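PDB 2OPC: AvrL567-A from Melampsora lini, which is an avirulence protein of the flax rust fungus, probably recognised inside the host plant by matching disease-resistance proteins. Local coordinates for residues 101-104 with 105-108. Sequence-based numbering, arbitrary orientation.
Sequences TIEG and FHLF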
ATOM      1  N   THR A 101       4.134  -5.991  -8.320  1.00 29.21           N
ATOM      2  CA  THR A 101       4.695  -6.717  -7.188  1.00 28.70           C
ATOM      3  C   THR A 101       5.827  -5.948  -6.529  1.00 28.70           C
ATOM      4  O   THR A 101       6.434  -5.068  -7.117  1.00 29.72           O
ATOM      5  CB  THR A 101       5.208  -8.089  -7.612  1.00 29.55           C
ATOM      6  OG1 THR A 101       6.093  -7.904  -8.725  1.00 32.22           O
ATOM      7  CG2 THR A 101       4.043  -9.016  -8.039  1.00 28.31           C
ATOM      8  N   ILE A 102       6.082  -6.274  -5.278  1.00 26.87           N
ATOM      9  CA  ILE A 102       7.109  -5.621  -4.496  1.00 28.49           C
ATOM     10  C   ILE A 102       8.503  -6.069  -4.947  1.00 28.29           C
ATOM     11  O   ILE A 102       8.766  -7.272  -5.128  1.00 30.46           O
ATOM     12  CB  ILE A 102       6.838  -5.867  -2.979  1.00 28.79           C
ATOM     13  CG1 ILE A 102       5.459  -5.301  -2.613  1.00 27.99           C
ATOM     14  CG2 ILE A 102       7.996  -5.318  -2.063  1.00 30.20           C
ATOM     15  CD1 ILE A 102       5.238  -3.796  -2.954  1.00 30.78           C
ATOM     16  N   GLU A 103       9.365  -5.080  -5.168  1.00 27.31           N
ATOM     17  CA  GLU A 103      10.726  -5.282  -5.618  1.00 28.55           C
ATOM     18  C   GLU A 103      11.712  -4.678  -4.632  1.00 28.22           C
ATOM     19  O   GLU A 103      11.338  -3.941  -3.691  1.00 27.96           O
ATOM     20  CB  GLU A 103      10.913  -4.534  -6.949  1.00 29.17           C
ATOM     21  CG  GLU A 103       9.949  -4.898  -8.055  1.00 32.72           C
ATOM     22  CD  GLU A 103      10.473  -6.034  -8.902  1.00 38.92           C
ATOM     23  OE1 GLU A 103       9.900  -6.288  -9.986  1.00 41.60           O
ATOM     24  OE2 GLU A 103      11.477  -6.667  -8.507  1.00 40.06           O
ATOM     25  N   GLY A 104      13.003  -4.951  -4.826  1.00 27.61           N
ATOM     26  CA  GLY A 104      13.975  -4.436  -3.899  1.00 28.68           C
ATOM     27  C   GLY A 104      13.957  -2.935  -3.749  1.00 29.34           C
ATOM     28  O   GLY A 104      14.229  -2.426  -2.660  1.00 29.82           O
ATOM     29  N   PHE A 105      13.645  -2.223  -4.833  1.00 28.17           N
ATOM     30  CA  PHE A 105      13.709  -0.765  -4.786  1.00 28.95           C
ATOM     31  C   PHE A 105      12.482  -0.161  -4.072  1.00 28.90           C
ATOM     32  O   PHE A 105      12.394   1.057  -3.964  1.00 29.66           O
ATOM     33  CB  PHE A 105      13.877  -0.155  -6.189  1.00 28.16           C
ATOM     34  CG  PHE A 105      12.851  -0.619  -7.194  1.00 28.84           C
ATOM     35  CD1 PHE A 105      13.196  -1.591  -8.136  1.00 30.09           C
ATOM     36  CD2 PHE A 105      11.546  -0.113  -7.191  1.00 28.04           C
ATOM     37  CE1 PHE A 105      12.259  -2.032  -9.085  1.00 29.35           C
ATOM     38  CE2 PHE A 105      10.603  -0.536  -8.138  1.00 27.84           C
ATOM     39  CZ  PHE A 105      10.959  -1.483  -9.092  1.00 28.64           C
ATOM     40  N   HIS A 106      11.587  -1.008  -3.554  1.00 28.17           N
ATOM     41  CA  HIS A 106      10.513  -0.534  -2.677  1.00 28.81           C
ATOM     42  C   HIS A 106      10.862  -0.748  -1.209  1.00 28.97           C
ATOM     43  O   HIS A 106      10.144  -0.260  -0.339  1.00 30.10           O
ATOM     44  CB  HIS A 106       9.247  -1.356  -2.886  1.00 28.71           C
ATOM     45  CG  HIS A 106       8.653  -1.219  -4.241  1.00 27.68           C
ATOM     46  ND1 HIS A 106       8.294  -2.297  -5.019  1.00 28.63           N
ATOM     47  CD2 HIS A 106       8.310  -0.114  -4.940  1.00 28.16           C
ATOM     48  CE1 HIS A 106       7.769  -1.858  -6.153  1.00 29.67           C
ATOM     49  NE2 HIS A 106       7.768  -0.534  -6.131  1.00 29.63           N
ATOM     50  N   LEU A 107      11.939  -1.494  -0.929  1.00 28.81           N
ATOM     51  CA  LEU A 107      12.190  -1.963   0.430  1.00 29.62           C
ATOM     52  C   LEU A 107      13.149  -1.073   1.187  1.00 28.76           C
ATOM     53  O   LEU A 107      14.221  -0.724   0.675  1.00 30.11           O
ATOM     54  CB  LEU A 107      12.774  -3.391   0.408  1.00 29.11           C
ATOM     55  CG  LEU A 107      11.822  -4.429  -0.192  1.00 30.27           C
ATOM     56  CD1 LEU A 107      12.570  -5.737  -0.426  1.00 29.92           C
ATOM     57  CD2 LEU A 107      10.599  -4.648   0.734  1.00 29.79           C
ATOM     58  N   PHE A 108      12.717  -0.710   2.398  1.00 28.75           N
ATOM     59  CA  PHE A 108      13.532   0.103   3.330  1.00 28.10           C
ATOM     60  C   PHE A 108      13.950  -0.808   4.461  1.00 28.65           C
ATOM     61  O   PHE A 108      13.167  -1.639   4.926  1.00 28.44           O
ATOM     62  CB  PHE A 108      12.687   1.249   3.882  1.00 28.63           C
ATOM     63  CG  PHE A 108      12.369   2.304   2.860  1.00 29.05           C
ATOM     64  CD1 PHE A 108      13.179   3.447   2.731  1.00 28.63           C
ATOM     65  CD2 PHE A 108      11.271   2.142   1.995  1.00 29.11           C
ATOM     66  CE1 PHE A 108      12.928   4.401   1.752  1.00 28.00           C
ATOM     67  CE2 PHE A 108      10.996   3.097   1.011  1.00 28.47           C
ATOM     68  CZ  PHE A 108      11.807   4.243   0.897  1.00 30.05           C
TER
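His106 folds back onto the backbone of 101-103 and accepts a hydrogen bond from the backbone N of Glu103. His106 CB lies 3.4 Å from Glu103 O, with CG also near that oxygen. With CG anti to the carbonyl carbon (chi1 -65°), the ring swings back along 101-103 and presents its edge to that backbone. ND1 accepts the N-H of Glu103 at 3.0 Å, nearly straight at 170° although the donor sits 20° out of the ring plane; ND1 also lies 3.6 Å from Ile102 CA. Beyond it, CE1 approaches Thr101 O at 3.6 Å. The backbone answers in reverse, His106 N donating to Glu103 O (2.9 Å), and Leu107 N to Gly104 O closes the short 3-10 turn. Glu103 CB sits over a face of the Phe105 ring in a CH-pi contact, 3.8 Å from its centroid, and CE2 of that ring leans on a face of the imidazole. Ile102 CG2 meets Leu107 CD2 at 3.9 Å, both side chains also resting on Ile119 of strand 118-125. Because ND1 accepts a backbone hydrogen, a neutral imidazole would carry its proton on NE2; this bond holds the ring's rotation, while His106 N to Glu103 O holds the turn.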